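Local coordinates for protein porphyranase B (Zobellia galactanivorans, PDB 3JUU) that cleaves the sulfated red-algal polysaccharide porphyran by hydrolysing its beta-D-galactose-(1->4)-alpha-L-galactose-6-sulfate linkages, at residues G60-E65 and G96-S101; Q75-M80 and D262-Y267; F120-F125 and V241-D246. All coordinates share one frame; numbering follows the deposited sequence.

Contact 1 of 3, residues G60-E65 and G96-S101; sequences GLFLAE and GGYVGS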
# COMPACT_ATOMS: atom_id res chain seq x y z
N GLY A 60 -11.16 12.46 -3.13
CA GLY A 60 -11.49 11.18 -2.43
C GLY A 60 -11.20 11.27 -0.90
O GLY A 60 -10.00 11.42 -0.48
N LEU A 61 -12.25 11.18 -0.08
CA LEU A 61 -12.12 11.38 1.34
C LEU A 61 -12.09 9.99 1.96
O LEU A 61 -12.98 9.14 1.69
CB LEU A 61 -13.32 12.24 1.86
CG LEU A 61 -13.33 12.59 3.38
CD1 LEU A 61 -12.23 13.63 3.59
CD2 LEU A 61 -14.75 13.20 3.76
N PHE A 62 -11.11 9.73 2.86
CA PHE A 62 -11.05 8.42 3.51
C PHE A 62 -12.14 8.29 4.59
O PHE A 62 -12.17 9.13 5.51
CB PHE A 62 -9.69 8.27 4.24
CG PHE A 62 -8.50 8.38 3.29
CD1 PHE A 62 -8.61 7.81 2.01
CD2 PHE A 62 -7.29 8.93 3.70
CE1 PHE A 62 -7.48 7.85 1.08
CE2 PHE A 62 -6.16 8.97 2.82
CZ PHE A 62 -6.29 8.41 1.51
N LEU A 63 -13.05 7.31 4.41
CA LEU A 63 -14.11 7.12 5.40
C LEU A 63 -13.84 5.90 6.23
O LEU A 63 -13.65 4.83 5.68
CB LEU A 63 -15.47 6.92 4.68
CG LEU A 63 -15.91 8.04 3.69
CD1 LEU A 63 -17.36 7.72 3.15
CD2 LEU A 63 -15.95 9.44 4.31
N ALA A 64 -13.99 6.02 7.54
CA ALA A 64 -13.92 4.83 8.39
C ALA A 64 -15.03 3.84 8.04
O ALA A 64 -14.83 2.60 8.09
CB ALA A 64 -13.93 5.26 9.90
N GLU A 65 -16.22 4.37 7.64
CA GLU A 65 -17.38 3.52 7.29
C GLU A 65 -17.13 2.69 6.05
O GLU A 65 -17.90 1.76 5.75
CB GLU A 65 -18.66 4.36 6.97
CG GLU A 65 -19.01 5.53 7.92
CD GLU A 65 -18.27 6.89 7.63
OE1 GLU A 65 -18.91 7.83 6.96
OE2 GLU A 65 -17.09 7.04 8.08
N GLY A 96 -13.08 7.03 -0.13
CA GLY A 96 -12.13 5.87 -0.21
C GLY A 96 -11.92 5.42 1.20
O GLY A 96 -12.85 5.48 2.04
N GLY A 97 -10.72 4.88 1.51
CA GLY A 97 -10.51 4.40 2.85
C GLY A 97 -9.02 4.29 3.10
O GLY A 97 -8.19 4.20 2.15
N TYR A 98 -8.70 4.27 4.39
CA TYR A 98 -7.28 4.33 4.83
C TYR A 98 -7.18 3.37 5.97
O TYR A 98 -8.07 3.36 6.89
CB TYR A 98 -6.94 5.76 5.26
CG TYR A 98 -5.62 5.94 6.06
CD1 TYR A 98 -4.53 6.53 5.47
CD2 TYR A 98 -5.49 5.44 7.39
CE1 TYR A 98 -3.33 6.73 6.18
CE2 TYR A 98 -4.29 5.63 8.10
CZ TYR A 98 -3.25 6.30 7.47
OH TYR A 98 -2.10 6.55 8.12
N VAL A 99 -6.17 2.50 5.90
CA VAL A 99 -5.90 1.63 7.04
C VAL A 99 -4.38 1.70 7.26
O VAL A 99 -3.63 1.34 6.34
CB VAL A 99 -6.30 0.15 6.72
CG1 VAL A 99 -6.07 -0.75 8.02
CG2 VAL A 99 -7.77 0.02 6.24
N GLY A 100 -3.93 2.19 8.42
CA GLY A 100 -2.52 2.27 8.74
C GLY A 100 -2.16 1.49 10.01
O GLY A 100 -2.95 1.45 10.99
N SER A 101 -1.00 0.82 9.98
CA SER A 101 -0.57 0.08 11.23
C SER A 101 -0.20 1.05 12.32
O SER A 101 0.53 2.03 12.09
CB SER A 101 0.59 -0.94 10.93
OG SER A 101 1.81 -0.25 10.59

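Contact 2 of 3, residues Q75-M80 and D262-Y267; sequences QITTTM and DRTTTY. With SO4 (sulfate ion), chain F.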
# COMPACT_ATOMS: atom_id res chain seq x y z
N GLN A 75 -12.00 -5.30 3.59
CA GLN A 75 -12.68 -4.78 2.41
C GLN A 75 -12.59 -3.28 2.54
O GLN A 75 -12.96 -2.72 3.60
CB GLN A 75 -14.15 -5.23 2.36
CG GLN A 75 -14.23 -6.79 2.31
CD GLN A 75 -15.62 -7.25 2.24
OE1 GLN A 75 -16.51 -6.74 2.96
NE2 GLN A 75 -15.89 -8.12 1.30
N ILE A 76 -12.01 -2.61 1.51
CA ILE A 76 -12.02 -1.13 1.46
C ILE A 76 -12.84 -0.78 0.23
O ILE A 76 -12.47 -1.08 -0.91
CB ILE A 76 -10.58 -0.52 1.37
CG1 ILE A 76 -9.68 -1.11 2.49
CG2 ILE A 76 -10.69 1.05 1.46
CD1 ILE A 76 -8.24 -0.41 2.49
N THR A 77 -13.99 -0.15 0.47
CA THR A 77 -14.97 -0.01 -0.61
C THR A 77 -15.04 1.47 -1.05
O THR A 77 -15.18 2.36 -0.20
CB THR A 77 -16.36 -0.46 -0.06
OG1 THR A 77 -16.33 -1.88 0.22
CG2 THR A 77 -17.44 -0.22 -1.15
N THR A 78 -15.02 1.72 -2.34
CA THR A 78 -15.19 3.07 -2.86
C THR A 78 -16.66 3.45 -2.96
O THR A 78 -17.50 2.61 -3.35
CB THR A 78 -14.63 3.22 -4.24
OG1 THR A 78 -15.27 2.33 -5.14
CG2 THR A 78 -13.06 3.01 -4.32
N THR A 79 -16.95 4.72 -2.68
CA THR A 79 -18.36 5.22 -2.71
C THR A 79 -18.45 6.60 -3.32
O THR A 79 -17.42 7.32 -3.50
CB THR A 79 -19.00 5.25 -1.30
OG1 THR A 79 -18.26 6.12 -0.44
CG2 THR A 79 -19.06 3.87 -0.64
N MET A 80 -19.67 6.95 -3.72
CA MET A 80 -19.96 8.34 -4.04
C MET A 80 -20.42 8.94 -2.68
O MET A 80 -21.22 8.34 -1.97
CB MET A 80 -21.06 8.44 -5.10
CG MET A 80 -21.30 9.92 -5.49
SD MET A 80 -19.97 10.58 -6.51
CE MET A 80 -20.21 9.71 -8.07
N ASP A 262 -17.03 -4.93 -7.27
CA ASP A 262 -16.21 -4.12 -8.20
C ASP A 262 -15.71 -2.85 -7.51
O ASP A 262 -14.58 -2.41 -7.81
CB ASP A 262 -16.98 -3.67 -9.40
CG ASP A 262 -17.22 -4.79 -10.42
OD1 ASP A 262 -16.67 -5.89 -10.22
OD2 ASP A 262 -17.90 -4.48 -11.42
N ARG A 263 -16.48 -2.28 -6.54
CA ARG A 263 -15.98 -1.07 -5.82
C ARG A 263 -15.08 -1.37 -4.64
O ARG A 263 -14.59 -0.45 -4.01
CB ARG A 263 -17.19 -0.22 -5.32
CG ARG A 263 -17.82 0.45 -6.55
CD ARG A 263 -19.09 1.33 -6.15
NE ARG A 263 -20.18 0.49 -5.55
CZ ARG A 263 -20.54 0.39 -4.26
NH1 ARG A 263 -19.92 0.97 -3.21
NH2 ARG A 263 -21.61 -0.39 -3.98
N THR A 264 -14.78 -2.65 -4.39
CA THR A 264 -14.11 -3.05 -3.17
C THR A 264 -12.69 -3.56 -3.47
O THR A 264 -12.54 -4.39 -4.35
CB THR A 264 -14.89 -4.14 -2.43
OG1 THR A 264 -16.13 -3.52 -2.00
CG2 THR A 264 -14.09 -4.72 -1.15
N THR A 265 -11.72 -3.05 -2.73
CA THR A 265 -10.34 -3.61 -2.77
C THR A 265 -10.33 -4.59 -1.61
O THR A 265 -10.69 -4.22 -0.51
CB THR A 265 -9.32 -2.45 -2.51
OG1 THR A 265 -9.43 -1.52 -3.61
CG2 THR A 265 -7.90 -3.10 -2.47
N THR A 266 -9.97 -5.85 -1.86
CA THR A 266 -10.06 -6.87 -0.80
C THR A 266 -8.65 -7.39 -0.46
O THR A 266 -7.93 -7.76 -1.39
CB THR A 266 -10.91 -8.04 -1.32
OG1 THR A 266 -12.23 -7.56 -1.74
CG2 THR A 266 -11.03 -9.16 -0.23
N TYR A 267 -8.29 -7.38 0.81
CA TYR A 267 -7.01 -7.94 1.28
C TYR A 267 -7.38 -9.16 2.09
O TYR A 267 -8.05 -9.01 3.12
CB TYR A 267 -6.28 -6.95 2.17
CG TYR A 267 -6.05 -5.59 1.52
CD1 TYR A 267 -4.77 -5.25 1.01
CD2 TYR A 267 -7.07 -4.63 1.43
CE1 TYR A 267 -4.55 -3.96 0.43
CE2 TYR A 267 -6.86 -3.38 0.83
CZ TYR A 267 -5.61 -3.06 0.33
OH TYR A 267 -5.37 -1.83 -0.24
S SO4 F . -22.15 0.36 -0.26
O1 SO4 F . -22.94 -0.39 -1.27
O2 SO4 F . -22.06 -0.57 0.89
O3 SO4 F . -20.80 0.76 -0.67
O4 SO4 F . -22.90 1.56 0.17
O HOH W 1 -14.42 -8.88 -0.87

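Contact 3 of 3, residues F120-F125 and V241-D246; sequences FMSSTF and VVETYD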
# COMPACT_ATOMS: atom_id res chain seq x y z
N PHE A 120 -11.75 3.86 -10.92
CA PHE A 120 -10.63 4.80 -11.16
C PHE A 120 -9.79 5.12 -9.92
O PHE A 120 -8.72 5.80 -10.07
CB PHE A 120 -11.22 6.12 -11.76
CG PHE A 120 -11.89 7.03 -10.73
CD1 PHE A 120 -11.24 8.21 -10.30
CD2 PHE A 120 -13.17 6.75 -10.24
CE1 PHE A 120 -11.80 9.07 -9.35
CE2 PHE A 120 -13.79 7.62 -9.33
CZ PHE A 120 -13.11 8.79 -8.84
N MET A 121 -10.25 4.70 -8.73
CA MET A 121 -9.54 4.92 -7.44
C MET A 121 -8.54 3.78 -7.20
O MET A 121 -8.57 2.79 -7.85
CB MET A 121 -10.56 5.04 -6.27
CG MET A 121 -11.37 6.31 -6.50
SD MET A 121 -12.66 6.62 -5.25
CE MET A 121 -11.72 6.80 -3.66
N SER A 122 -7.55 4.07 -6.37
CA SER A 122 -6.41 3.18 -6.21
C SER A 122 -6.69 1.93 -5.38
O SER A 122 -7.75 1.82 -4.65
CB SER A 122 -5.28 4.01 -5.55
OG SER A 122 -5.54 4.14 -4.14
N SER A 123 -5.77 0.97 -5.47
CA SER A 123 -5.68 -0.14 -4.51
C SER A 123 -4.19 -0.32 -4.17
O SER A 123 -3.43 -0.50 -5.11
CB SER A 123 -6.15 -1.42 -5.18
OG SER A 123 -7.53 -1.33 -5.49
N THR A 124 -3.79 -0.12 -2.90
CA THR A 124 -2.38 0.05 -2.61
C THR A 124 -1.96 -0.72 -1.39
O THR A 124 -2.80 -1.05 -0.48
CB THR A 124 -2.03 1.55 -2.40
OG1 THR A 124 -2.63 2.03 -1.18
CG2 THR A 124 -2.52 2.45 -3.61
N PHE A 125 -0.65 -0.95 -1.31
CA PHE A 125 -0.08 -1.61 -0.13
C PHE A 125 1.36 -1.06 -0.05
O PHE A 125 2.10 -1.16 -1.07
CB PHE A 125 -0.00 -3.11 -0.43
CG PHE A 125 0.60 -3.92 0.70
CD1 PHE A 125 0.16 -3.76 2.04
CD2 PHE A 125 1.64 -4.86 0.44
CE1 PHE A 125 0.73 -4.55 3.08
CE2 PHE A 125 2.20 -5.66 1.48
CZ PHE A 125 1.80 -5.49 2.79
N VAL A 241 -4.57 1.56 1.29
CA VAL A 241 -5.25 2.85 1.05
C VAL A 241 -5.92 2.77 -0.29
O VAL A 241 -5.36 2.25 -1.29
CB VAL A 241 -4.25 4.05 1.13
CG1 VAL A 241 -4.90 5.38 0.58
CG2 VAL A 241 -3.74 4.22 2.61
N VAL A 242 -7.10 3.39 -0.35
CA VAL A 242 -7.87 3.44 -1.60
C VAL A 242 -8.18 4.93 -1.75
O VAL A 242 -8.87 5.51 -0.89
CB VAL A 242 -9.20 2.61 -1.46
CG1 VAL A 242 -10.17 2.95 -2.67
CG2 VAL A 242 -8.87 1.09 -1.43
N GLU A 243 -7.64 5.58 -2.79
CA GLU A 243 -7.61 7.06 -2.83
C GLU A 243 -7.96 7.53 -4.25
O GLU A 243 -8.03 6.69 -5.17
CB GLU A 243 -6.19 7.54 -2.52
CG GLU A 243 -5.24 7.37 -3.69
CD GLU A 243 -3.87 6.93 -3.22
OE1 GLU A 243 -2.99 7.82 -3.10
OE2 GLU A 243 -3.67 5.71 -3.00
N THR A 244 -8.06 8.84 -4.46
CA THR A 244 -8.03 9.34 -5.87
C THR A 244 -6.59 9.86 -6.13
O THR A 244 -5.97 10.51 -5.27
CB THR A 244 -9.06 10.51 -6.03
OG1 THR A 244 -8.86 11.40 -4.91
CG2 THR A 244 -10.55 9.94 -5.96
N TYR A 245 -6.08 9.55 -7.30
CA TYR A 245 -4.85 10.15 -7.80
C TYR A 245 -5.19 11.30 -8.77
O TYR A 245 -6.10 11.18 -9.56
CB TYR A 245 -4.16 9.10 -8.68
CG TYR A 245 -3.56 7.95 -7.93
CD1 TYR A 245 -2.61 8.14 -6.96
CD2 TYR A 245 -3.90 6.62 -8.31
CE1 TYR A 245 -1.94 7.02 -6.34
CE2 TYR A 245 -3.24 5.56 -7.73
CZ TYR A 245 -2.31 5.76 -6.73
OH TYR A 245 -1.69 4.64 -6.19
N ASP A 246 -4.45 12.41 -8.70
CA ASP A 246 -4.71 13.53 -9.62
C ASP A 246 -4.60 13.15 -11.06
O ASP A 246 -5.26 13.75 -11.94
CB ASP A 246 -3.67 14.63 -9.33
CG ASP A 246 -4.00 15.41 -8.03
OD1 ASP A 246 -5.04 15.18 -7.34
OD2 ASP A 246 -3.17 16.23 -7.68
O HOH W 2 -7.86 8.21 -9.13

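Contact 1 of 3, residues G60-E65 and G96-S101
Phe62 pairs with Gly96 where the short strand 60-62 runs parallel to the end of strand 90-101. The strand axes come within 4.9 Å and cross at -39°, and the pairing is limited to one bridge. Two backbone bonds hold it: Gly96 N donates to Leu61 O (2.8 Å), and Leu63 N donates to Gly96 O (3.0 Å). One residue thus gives and accepts, as in parallel pairing. Gly96 O also accepts from the side chain of Asn66.

Phe62 carries the side-chain contact. Its CG lies anti to its own carbonyl carbon (chi1 -60°), which lays the ring along the 96-98 backbone. Tyr98 CB sits over one ring face, a CH-pi contact with CB 3.9 Å from the centroid of the Phe62 ring. The two rings meet obliquely, planes at 40°. Ring atom CD1 of Phe62 lies 3.6 Å from Gly97 O. Trp54 meets Phe62 edge-to-face, and Glu243 also touches it.

With an alanine here, Tyr98 CB would probably lose its aromatic cover and Trp54 its ring partner. The arrangement is a short strand paired in parallel with strand 90-101 of the GH16 jelly roll, its aromatic side chain beside the probable substrate-binding residues Trp54 and Glu243.

Contact 2 of 3, residues Q75-M80 and D262-Y267
Ile76 and Thr265 form the hydrogen-bonded pair of an antiparallel ladder, with strand axes at 166°. Ile76 N donates to Thr265 O (2.9 Å), and Thr265 N returns a bond to Ile76 O. Gln75-Thr266 and Thr77-Thr264 are the non-hydrogen-bonded pairs on either side. Beyond the ladder one more backbone bond follows, from Thr78 N to Arg263 O. The hydroxyl of Thr78 adds a second donor to that oxygen, in its carbonyl plane and on a lone pair. It can do so because OG1 stands between its own backbone N and carbonyl carbon (chi1 59°).

Side-chain polar contacts line the face of Gln75, Thr77, Thr264 and Thr266. Thr77 OG1 and Thr264 OG1 are 2.8 Å apart, and Thr264 OG1 is also bonded to Lys260 O. One water joins Gln75 NE2 to Thr266 OG1, while Gln75 OE1 is bonded to Ser68.

Charge is concentrated at Arg263. Its chain bends at chi3 (-62°), bringing NH1 to Thr78 O at 2.9 Å, in the guanidinium plane and nearly straight. NH1 also donates to sulfate O3 (2.7 Å), and NH2 to sulfate O1 (3.0 Å). NE donates a hydrogen bond to Gly258 O, so several bonds fix the group's rotation. The sulfate probably comes from the crystallisation liquor. The methyls of Thr77 and Thr79 lie beside its O3.

Apolar packing lies on both faces. Thr264 CG2 meets Gln75 CB at 3.5 Å. On the other face Ile76 CD1 touches Tyr267 CE2 at 3.7 Å, and Val242 packs on both Ile76 and Thr265. This is antiparallel pairing between sequence-distant strands, 73-87 and 264-276, as expected of the jelly-roll beta-sandwich of family GH16.

Contact 3 of 3, residues F120-F125 and V241-D246
Ser122 is the polar centre of this contact. Its N donates to Glu243 O (2.9 Å), in the carbonyl plane. Its hydroxyl works twice: OG accepts from Glu243 N and donates to Glu243 OE2 at 2.7 Å. The carboxylate oxygen is met on its anti side, 17° out of plane. The Ser122 OG stands between the backbone N and carbonyl carbon (chi1 78°), facing both groups. Glu243 bends at chi2 (-141°), which carries its carboxylate back over the serine. Further along, Thr124 OG1 donates to Val241 O at 2.7 Å. A water accepts from Tyr245 N and also lies close to Phe120 O.

These bonds join the start of strand 122-128 and the loop before it to the end of strand 237-242 and the loop after it. Both strands belong to the GH16 jelly roll, and the contact reaches its catalytic cleft. Glu243 is probably a substrate-binding residue. Its OE1 makes a salt bridge with Arg57, also a probable substrate ligand, and hydrogen-bonds a glycerol probably from the crystallisation liquor. Ser122 probably acts as a second-shell residue, holding OE2. Tyr245 OH is bonded to Glu148, the probable proton donor.

Van der Waals contacts complete the interface. Ser122 CB lies 3.4 Å from Tyr245 CE2, approaching the ring obliquely. The Thr124 CG2 methyl packs against two oxygens, Tyr245 OH and Glu243 OE2, each at 3.5 Å. Glu243 CG lies over one face of the Tyr245 ring, toward its rim. At the other end, Thr244 CG2 sits against Phe120 CE1 (3.7 Å) and Met121 CG. Met121 CG in turn covers one face of the Phe120 ring, over its centre. The Val242 CG1 methyl packs against Ser122 O and, more loosely, on Met121 CB.

The three contacts lie close together, with centres about 10 Å apart in each pair, in the GH16 beta-sandwich. The segments of contacts 1 and 2 alternate along the chain. Contact 1 closes before contact 3 opens, and contact 3 falls within the long span bridged by contact 2. Strand 90-101 connects them: it neighbours strand 73-87 of contact 2 and strand 237-242 of contact 3. Gly97 and Val242 are bonded through their backbones. Contacts 2 and 3 meet through hydrogen bonds of Thr265 with Ser123 and Tyr267 with Thr124. Strands far apart in sequence are thus tied together close to the probable substrate-binding and catalytic residues, which lie beside contact 1 and within or next to contact 3.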